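Local coordinates for protein 5,10-methylenetetrahydromethanopterin reductase (Methanopyrus kandleri, PDB 1EZW) that catalyses the reversible, coenzyme F420-dependent reduction of methylene-tetrahydromethanopterin to methyl-tetrahydromethanopterin in methanogenesis from carbon dioxide, at residues A[141-147]-A[159-165]; A[45-50]-A[79-83]; A[133-137]-A[149-154]. All coordinates share one frame; numbering follows the deposited sequence. Where two conformers were deposited one is given.

Contact 1. Residues A[141-147]-A[159-165]; sequences YLEGGPV and ADVKARS
The carbonyl O of A159 receives the N-H of V147 at 2.8 Å, from above the carbonyl plane, while P146 CA brings a C-H to the same oxygen at 3.4 Å. A159 N answers with a straighter bond to V147 O, at 3.0 Å and 165°, so the two residues form a single antiparallel, hydrogen-bonded bridge. V161 turns its side chain in against the last turn of helix 127-142. Its CG1, held opposite the backbone N by a chi1 of 180°, sits 3.6 Å from the centroid of the Y141 ring in a CH-pi contact over the face, and CG2 meets CD1 of the same ring. The Y141 hydroxyl is held by the backbone O of Y40 of the second subunit. G144, with positive phi, forms a Schellman motif after the helix, in the link that leads to barrel strand 173-176. R164 lays the face of its guanidinium 3.6 Å over G144 CA, and its NH2 donates in the guanidinium plane to V161 O and A163 O. Three waters fill in the polar backbone: one donates to both Y141 O and A163 O, another joins L142 O to S165 N, and the third joins G144 O to V161 N.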
loop_
_atom_site.group_PDB
_atom_site.type_symbol
_atom_site.label_atom_id
_atom_site.label_comp_id
_atom_site.label_asym_id
_atom_site.label_seq_id
_atom_site.Cartn_x
_atom_site.Cartn_y
_atom_site.Cartn_z
ATOM N N TYR A 141 19.481 -7.080 19.013
ATOM C CA TYR A 141 19.298 -6.326 17.762
ATOM C C TYR A 141 18.233 -5.232 17.959
ATOM O O TYR A 141 18.420 -4.078 17.577
ATOM C CB TYR A 141 18.872 -7.316 16.663
ATOM C CG TYR A 141 18.764 -6.716 15.273
ATOM C CD1 TYR A 141 19.768 -6.898 14.334
ATOM C CD2 TYR A 141 17.649 -5.956 14.913
ATOM C CE1 TYR A 141 19.674 -6.336 13.033
ATOM C CE2 TYR A 141 17.540 -5.394 13.624
ATOM C CZ TYR A 141 18.549 -5.589 12.694
ATOM O OH TYR A 141 18.429 -5.097 11.387
ATOM N N LEU A 142 17.108 -5.598 18.562
ATOM C CA LEU A 142 16.023 -4.645 18.820
ATOM C C LEU A 142 16.408 -3.559 19.826
ATOM O O LEU A 142 15.809 -2.475 19.824
ATOM C CB LEU A 142 14.767 -5.392 19.301
ATOM C CG LEU A 142 14.119 -6.323 18.297
ATOM C CD1 LEU A 142 12.950 -7.056 18.993
ATOM C CD2 LEU A 142 13.558 -5.498 17.128
ATOM N N GLU A 143 17.393 -3.839 20.700
ATOM C CA GLU A 143 17.865 -2.816 21.629
ATOM C C GLU A 143 18.826 -1.854 20.931
ATOM O O GLU A 143 19.262 -0.859 21.529
ATOM C CB GLU A 143 18.562 -3.448 22.862
ATOM C CG GLU A 143 17.595 -4.248 23.759
ATOM C CD GLU A 143 16.732 -3.369 24.644
ATOM O OE1 GLU A 143 16.718 -2.138 24.428
ATOM O OE2 GLU A 143 16.059 -3.903 25.567
ATOM N N GLY A 144 19.165 -2.148 19.672
ATOM C CA GLY A 144 20.054 -1.280 18.897
ATOM C C GLY A 144 21.480 -1.777 18.709
ATOM O O GLY A 144 22.294 -1.129 18.004
ATOM N N GLY A 145 21.779 -2.922 19.309
ATOM C CA GLY A 145 23.096 -3.516 19.193
ATOM C C GLY A 145 24.178 -2.673 19.835
ATOM O O GLY A 145 23.896 -1.758 20.613
ATOM N N PRO A 146 25.436 -2.954 19.508
ATOM C CA PRO A 146 25.827 -4.024 18.594
ATOM C C PRO A 146 25.503 -5.393 19.194
ATOM O O PRO A 146 25.567 -5.598 20.418
ATOM C CB PRO A 146 27.334 -3.813 18.442
ATOM C CG PRO A 146 27.684 -3.294 19.843
ATOM C CD PRO A 146 26.633 -2.219 19.961
ATOM N N VAL A 147 25.129 -6.330 18.342
ATOM C CA VAL A 147 24.862 -7.651 18.851
ATOM C C VAL A 147 26.216 -8.357 19.015
ATOM O O VAL A 147 27.026 -8.343 18.116
ATOM C CB VAL A 147 24.033 -8.464 17.873
ATOM C CG1 VAL A 147 23.813 -9.844 18.449
ATOM C CG2 VAL A 147 22.721 -7.732 17.566
ATOM N N ALA A 159 28.302 -7.230 15.688
ATOM C CA ALA A 159 27.339 -6.872 14.651
ATOM C C ALA A 159 26.559 -5.598 14.925
ATOM O O ALA A 159 25.582 -5.624 15.661
ATOM C CB ALA A 159 26.385 -8.042 14.465
ATOM N N ASP A 160 27.003 -4.482 14.346
ATOM C CA ASP A 160 26.315 -3.239 14.563
ATOM C C ASP A 160 24.959 -3.321 13.869
ATOM O O ASP A 160 24.730 -4.179 12.992
ATOM C CB ASP A 160 27.154 -2.068 14.051
ATOM C CG ASP A 160 27.356 -2.097 12.567
ATOM O OD1 ASP A 160 27.686 -3.158 11.997
ATOM O OD2 ASP A 160 27.209 -1.025 11.952
ATOM N N VAL A 161 24.071 -2.450 14.309
ATOM C CA VAL A 161 22.695 -2.433 13.820
ATOM C C VAL A 161 22.257 -1.027 13.495
ATOM O O VAL A 161 22.360 -0.135 14.316
ATOM C CB VAL A 161 21.748 -2.968 14.915
ATOM C CG1 VAL A 161 20.307 -2.943 14.414
ATOM C CG2 VAL A 161 22.138 -4.400 15.306
ATOM N N LYS A 162 21.759 -0.813 12.291
ATOM C CA LYS A 162 21.263 0.505 11.965
ATOM C C LYS A 162 19.750 0.527 12.023
ATOM O O LYS A 162 19.173 1.472 12.561
ATOM C CB LYS A 162 21.721 0.947 10.580
ATOM C CG LYS A 162 23.074 1.635 10.578
ATOM C CD LYS A 162 23.829 1.099 9.401
ATOM C CE LYS A 162 24.107 -0.356 9.669
ATOM N NZ LYS A 162 24.800 -0.593 10.960
ATOM N N ALA A 163 19.109 -0.512 11.484
ATOM C CA ALA A 163 17.636 -0.553 11.454
ATOM C C ALA A 163 17.043 -0.396 12.837
ATOM O O ALA A 163 17.550 -0.977 13.818
ATOM C CB ALA A 163 17.162 -1.876 10.847
ATOM N N ARG A 164 16.003 0.412 12.926
ATOM C CA ARG A 164 15.339 0.559 14.197
ATOM C C ARG A 164 13.866 0.173 14.068
ATOM O O ARG A 164 13.190 0.495 13.080
ATOM C CB ARG A 164 15.440 1.988 14.725
ATOM C CG ARG A 164 16.850 2.339 15.276
ATOM C CD ARG A 164 17.193 1.508 16.525
ATOM N NE ARG A 164 18.520 1.859 17.056
ATOM C CZ ARG A 164 19.676 1.441 16.546
ATOM N NH1 ARG A 164 20.844 1.821 17.094
ATOM N NH2 ARG A 164 19.676 0.603 15.526
ATOM N N SER A 165 13.369 -0.517 15.093
ATOM C CA SER A 165 11.960 -0.880 15.155
ATOM C C SER A 165 11.246 0.264 15.877
ATOM O O SER A 165 11.862 1.285 16.173
ATOM C CB SER A 165 11.782 -2.162 15.983
ATOM O OG SER A 165 12.227 -1.939 17.330
HETATM O O HOH W 1 16.722 -2.755 15.749
HETATM O O HOH W 2 14.884 -1.543 17.361
HETATM O O HOH W 3 24.748 -1.289 16.791
#

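Contact 2. Residues A[45-50]-A[79-83]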
loop_
_atom_site.group_PDB
_atom_site.type_symbol
_atom_site.label_atom_id
_atom_site.label_comp_id
_atom_site.label_asym_id
_atom_site.label_seq_id
_atom_site.Cartn_x
_atom_site.Cartn_y
_atom_site.Cartn_z
ATOM N N TYR A 45 6.640 -15.104 4.521
ATOM C CA TYR A 45 5.951 -14.381 5.582
ATOM C C TYR A 45 6.269 -12.896 5.537
ATOM O O TYR A 45 5.382 -12.089 5.824
ATOM C CB TYR A 45 6.226 -14.988 6.982
ATOM C CG TYR A 45 7.541 -14.617 7.667
ATOM C CD1 TYR A 45 7.751 -13.338 8.237
ATOM C CD2 TYR A 45 8.556 -15.549 7.758
ATOM C CE1 TYR A 45 8.911 -13.020 8.867
ATOM C CE2 TYR A 45 9.758 -15.242 8.407
ATOM C CZ TYR A 45 9.924 -13.987 8.955
ATOM O OH TYR A 45 11.065 -13.668 9.604
ATOM N N MET A 46 7.499 -12.511 5.193
ATOM C CA MET A 46 7.854 -11.104 5.133
ATOM C C MET A 46 7.075 -10.402 4.023
ATOM O O MET A 46 6.595 -9.283 4.222
ATOM C CB MET A 46 9.367 -10.909 4.897
ATOM C CG MET A 46 10.167 -10.729 6.166
ATOM S SD MET A 46 9.482 -9.449 7.249
ATOM C CE MET A 46 9.913 -7.799 6.568
ATOM N N GLY A 47 6.922 -11.036 2.875
ATOM C CA GLY A 47 6.167 -10.371 1.809
ATOM C C GLY A 47 4.693 -10.233 2.161
ATOM O O GLY A 47 4.110 -9.147 2.027
ATOM N N VAL A 48 4.088 -11.340 2.611
ATOM C CA VAL A 48 2.682 -11.354 2.961
ATOM C C VAL A 48 2.404 -10.431 4.162
ATOM O O VAL A 48 1.425 -9.682 4.149
ATOM C CB VAL A 48 2.232 -12.807 3.276
ATOM C CG1 VAL A 48 0.770 -12.826 3.784
ATOM C CG2 VAL A 48 2.364 -13.648 2.011
ATOM N N LEU A 49 3.230 -10.488 5.211
ATOM C CA LEU A 49 2.954 -9.594 6.351
ATOM C C LEU A 49 3.220 -8.120 6.066
ATOM O O LEU A 49 2.558 -7.264 6.642
ATOM C CB LEU A 49 3.741 -10.059 7.581
ATOM C CG LEU A 49 3.224 -11.364 8.210
ATOM C CD1 LEU A 49 4.305 -11.834 9.213
ATOM C CD2 LEU A 49 1.894 -11.162 8.890
ATOM N N THR A 50 4.162 -7.808 5.180
ATOM C CA THR A 50 4.387 -6.416 4.830
ATOM C C THR A 50 3.162 -5.918 4.052
ATOM O O THR A 50 2.660 -4.822 4.298
ATOM C CB THR A 50 5.677 -6.252 3.999
ATOM O OG1 THR A 50 6.795 -6.637 4.809
ATOM C CG2 THR A 50 5.871 -4.763 3.645
ATOM N N ASN A 79 14.182 -8.773 9.848
ATOM C CA ASN A 79 12.790 -8.927 9.356
ATOM C C ASN A 79 11.804 -8.377 10.381
ATOM O O ASN A 79 10.930 -7.578 10.043
ATOM C CB ASN A 79 12.411 -10.380 9.113
ATOM C CG ASN A 79 13.099 -10.955 7.938
ATOM O OD1 ASN A 79 13.642 -10.217 7.142
ATOM N ND2 ASN A 79 13.059 -12.286 7.785
ATOM N N ILE A 80 11.956 -8.805 11.638
ATOM C CA ILE A 80 11.035 -8.349 12.673
ATOM C C ILE A 80 11.104 -6.849 12.898
ATOM O O ILE A 80 10.041 -6.181 13.002
ATOM C CB ILE A 80 11.291 -9.122 14.000
ATOM C CG1 ILE A 80 11.060 -10.609 13.748
ATOM C CG2 ILE A 80 10.463 -8.515 15.136
ATOM C CD1 ILE A 80 9.631 -10.977 13.341
ATOM N N ALA A 81 12.307 -6.267 12.946
ATOM C CA ALA A 81 12.401 -4.847 13.126
ATOM C C ALA A 81 11.756 -4.091 11.940
ATOM O O ALA A 81 11.142 -3.045 12.131
ATOM C CB ALA A 81 13.866 -4.418 13.283
ATOM N N THR A 82 11.888 -4.655 10.742
ATOM C CA THR A 82 11.369 -4.001 9.516
ATOM C C THR A 82 9.842 -4.044 9.525
ATOM O O THR A 82 9.203 -3.033 9.273
ATOM C CB THR A 82 11.957 -4.684 8.269
ATOM O OG1 THR A 82 13.391 -4.598 8.343
ATOM C CG2 THR A 82 11.498 -3.967 6.948
ATOM N N LEU A 83 9.289 -5.235 9.775
ATOM C CA LEU A 83 7.835 -5.388 9.872
ATOM C C LEU A 83 7.324 -4.461 10.967
ATOM O O LEU A 83 6.289 -3.818 10.790
ATOM C CB LEU A 83 7.463 -6.807 10.246
ATOM C CG LEU A 83 5.962 -7.096 10.392
ATOM C CD1 LEU A 83 5.192 -6.735 9.101
ATOM C CD2 LEU A 83 5.789 -8.590 10.652
#
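Helices 45-54 and 73-86 run almost parallel here, their segment axes 10.8 Å apart at an angle of 10°, with M46 facing N79 at one end and T50 facing L83 at the other. The one hydrogen bond between the two segments goes from N79 ND2 to Y45 OH, 3.0 Å long and fairly straight. The phenol oxygen lies close to the amide plane of N79, whereas the ring itself is turned nearly at right angles to that amide, the planes 81° apart. Y45 holds its CG between the backbone N and the carbonyl carbon (chi1 80°), which carries the hydroxyl across to the neighbouring helix. M46 does the filling beside this bond. Its chain is bent at both chi2 and chi3 and wraps round the base of N79: CG lies 3.4 Å from N79 CG, SD is 3.6 Å from N79 CB, and CE ends beside N79 O, with T82 CB a little further off. One turn further on, L83 reaches back to L49. CD2 of L83 packs 3.8 Å from L49 CD1, and its other methyl, CD1, comes to 3.6 Å from L49 O. T50 turns its hydroxyl into its own helix, where OG1 donates to M46 O from the face opposite to T50 N. The pair is a neighbouring-helix contact of the (beta/alpha)8 barrel, made by helices that flank strand 60-63 in sequence. Y45 and L49 rest on P63 of that strand, and S44 of the second subunit packs against M46 and N79. On the far side of helix 73-86, A81 carries Y141 and L142 of helix 127-142.

Contact 3. Residues A[133-137]-A[149-154]; sequences EVKEV and YEGKYV
E133 points its CG anti to the carbonyl carbon (chi1 -65°) and stays extended beyond it (chi2 -171°), which pushes the carboxylate straight out from helix 127-142 into the turn at 151-154. There it collects three consecutive backbone N-H groups. OE1 accepts from K152 N at 2.7 Å and OE2 from Y153 N at 2.7 Å, both on the syn side; V154 N adds a longer bond to OE2, 3.1 Å, arriving nearly along the C-O direction. Such a gathering of donors would be expected to favour the charged form of the glutamate. The turn closes on itself through G151 N to V154 O, and backbone bonds between Y149 and T156 continue the pairing, consistent with a small hairpin whose tip is 151-154, in the excursion between helix 127-142 and barrel strand 173-176. G151 passes with its CA 3.5 Å from E133 OE1, where a beta-carbon would clash with the carboxylate. Y149 stands beside the glutamate stem: E133 CG lies at the ring edge, 3.5 Å from Y149 OH, and E136 CB covers one face near the rim. An alanine in place of E133 is likely to leave the N-H groups of K152, Y153 and V154 without their shared acceptor and the turn less firmly tied to the helix. One turn along, V137 CG2 touches V154 CG1 at 4.0 Å and Y149 CD2 at 4.1 Å. V154 also packs on P73, at the start of helix 73-86.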
loop_
_atom_site.group_PDB
_atom_site.type_symbol
_atom_site.label_atom_id
_atom_site.label_comp_id
_atom_site.label_asym_id
_atom_site.label_seq_id
_atom_site.Cartn_x
_atom_site.Cartn_y
_atom_site.Cartn_z
ATOM N N GLU A 133 18.925 -18.933 22.202
ATOM C CA GLU A 133 19.992 -18.134 21.597
ATOM C C GLU A 133 19.434 -17.185 20.554
ATOM O O GLU A 133 19.828 -16.022 20.518
ATOM C CB GLU A 133 21.073 -19.022 20.977
ATOM C CG GLU A 133 21.792 -19.853 22.094
ATOM C CD GLU A 133 23.003 -20.589 21.615
ATOM O OE1 GLU A 133 23.577 -21.353 22.441
ATOM O OE2 GLU A 133 23.424 -20.438 20.448
ATOM N N VAL A 134 18.530 -17.679 19.727
ATOM C CA VAL A 134 17.945 -16.783 18.719
ATOM C C VAL A 134 17.232 -15.654 19.443
ATOM O O VAL A 134 17.276 -14.499 19.005
ATOM C CB VAL A 134 16.932 -17.481 17.787
ATOM C CG1 VAL A 134 16.341 -16.439 16.808
ATOM C CG2 VAL A 134 17.597 -18.546 17.006
ATOM N N LYS A 135 16.537 -15.958 20.546
ATOM C CA LYS A 135 15.879 -14.892 21.272
ATOM C C LYS A 135 16.890 -13.828 21.739
ATOM O O LYS A 135 16.650 -12.616 21.591
ATOM C CB LYS A 135 15.104 -15.446 22.483
ATOM C CG LYS A 135 14.283 -14.347 23.112
ATOM C CD LYS A 135 13.832 -14.644 24.538
ATOM C CE LYS A 135 13.076 -13.432 25.096
ATOM N NZ LYS A 135 12.996 -13.365 26.590
ATOM N N GLU A 136 18.013 -14.251 22.331
ATOM C CA GLU A 136 18.999 -13.264 22.777
ATOM C C GLU A 136 19.506 -12.406 21.615
ATOM O O GLU A 136 19.670 -11.201 21.767
ATOM C CB GLU A 136 20.191 -13.936 23.469
ATOM C CG GLU A 136 19.810 -14.567 24.771
ATOM C CD GLU A 136 19.198 -13.574 25.733
ATOM O OE1 GLU A 136 18.184 -13.931 26.361
ATOM O OE2 GLU A 136 19.723 -12.439 25.868
ATOM N N VAL A 137 19.766 -13.023 20.473
ATOM C CA VAL A 137 20.244 -12.258 19.329
ATOM C C VAL A 137 19.192 -11.248 18.852
ATOM O O VAL A 137 19.502 -10.087 18.573
ATOM C CB VAL A 137 20.636 -13.197 18.176
ATOM C CG1 VAL A 137 20.841 -12.389 16.860
ATOM C CG2 VAL A 137 21.930 -13.952 18.560
ATOM N N TYR A 149 27.265 -11.996 20.607
ATOM C CA TYR A 149 26.781 -13.183 21.277
ATOM C C TYR A 149 27.501 -14.434 20.840
ATOM O O TYR A 149 27.633 -14.721 19.654
ATOM C CB TYR A 149 25.263 -13.344 21.023
ATOM C CG TYR A 149 24.666 -14.438 21.855
ATOM C CD1 TYR A 149 24.410 -14.237 23.198
ATOM C CD2 TYR A 149 24.441 -15.704 21.317
ATOM C CE1 TYR A 149 23.930 -15.275 24.009
ATOM C CE2 TYR A 149 23.961 -16.752 22.112
ATOM C CZ TYR A 149 23.708 -16.527 23.454
ATOM O OH TYR A 149 23.206 -17.532 24.250
ATOM N N GLU A 150 27.967 -15.203 21.819
ATOM C CA GLU A 150 28.660 -16.432 21.513
ATOM C C GLU A 150 27.944 -17.573 22.214
ATOM O O GLU A 150 28.087 -17.758 23.422
ATOM C CB GLU A 150 30.120 -16.356 21.973
ATOM C CG GLU A 150 30.843 -17.674 21.750
ATOM C CD GLU A 150 32.360 -17.562 21.868
ATOM O OE1 GLU A 150 33.025 -18.623 21.803
ATOM O OE2 GLU A 150 32.881 -16.426 22.001
ATOM N N GLY A 151 27.166 -18.341 21.465
ATOM C CA GLY A 151 26.444 -19.436 22.086
ATOM C C GLY A 151 26.897 -20.717 21.435
ATOM O O GLY A 151 27.930 -20.729 20.754
ATOM N N LYS A 152 26.136 -21.792 21.625
ATOM C CA LYS A 152 26.442 -23.085 21.033
ATOM C C LYS A 152 25.916 -23.202 19.615
ATOM O O LYS A 152 26.466 -23.930 18.806
ATOM C CB LYS A 152 25.768 -24.238 21.810
ATOM C CG LYS A 152 26.034 -24.327 23.313
ATOM C CD LYS A 152 25.115 -25.422 23.960
ATOM C CE LYS A 152 25.608 -26.899 23.788
ATOM N NZ LYS A 152 25.736 -27.528 22.427
ATOM N N TYR A 153 24.825 -22.497 19.302
ATOM C CA TYR A 153 24.216 -22.593 17.969
ATOM C C TYR A 153 24.531 -21.370 17.098
ATOM O O TYR A 153 24.571 -21.469 15.886
ATOM C CB TYR A 153 22.686 -22.820 18.127
ATOM C CG TYR A 153 21.784 -21.956 17.246
ATOM C CD1 TYR A 153 21.332 -22.405 15.997
ATOM C CD2 TYR A 153 21.417 -20.679 17.664
ATOM C CE1 TYR A 153 20.527 -21.589 15.189
ATOM C CE2 TYR A 153 20.609 -19.852 16.851
ATOM C CZ TYR A 153 20.178 -20.316 15.633
ATOM O OH TYR A 153 19.401 -19.462 14.850
ATOM N N VAL A 154 24.781 -20.228 17.717
ATOM C CA VAL A 154 25.135 -19.058 16.928
ATOM C C VAL A 154 26.241 -18.311 17.642
ATOM O O VAL A 154 26.210 -18.144 18.868
ATOM C CB VAL A 154 23.899 -18.092 16.694
ATOM C CG1 VAL A 154 23.292 -17.625 18.024
ATOM C CG2 VAL A 154 24.358 -16.899 15.884
#

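Overall arrangement
Contact 2 is the fully buried one, a helix-to-helix contact within the helical layer round the barrel, and is mostly apolar with a single side-chain hydrogen bond. Contacts 1 and 3 lie further out and are partly exposed. Both dock the excursion after helix 127-142 back onto that helix, and their segments alternate along the chain. In contact 1 backbone bonds and bridging waters do most of the polar work; in contact 3 one carboxylate does it. V147 of contact 1 packs on the V137 backbone of contact 3, while Y141, L142 and S165 of contact 1 pack on A81 of contact 2. Contacts 1 and 2 also meet the second subunit; contact 3 touches no other chain.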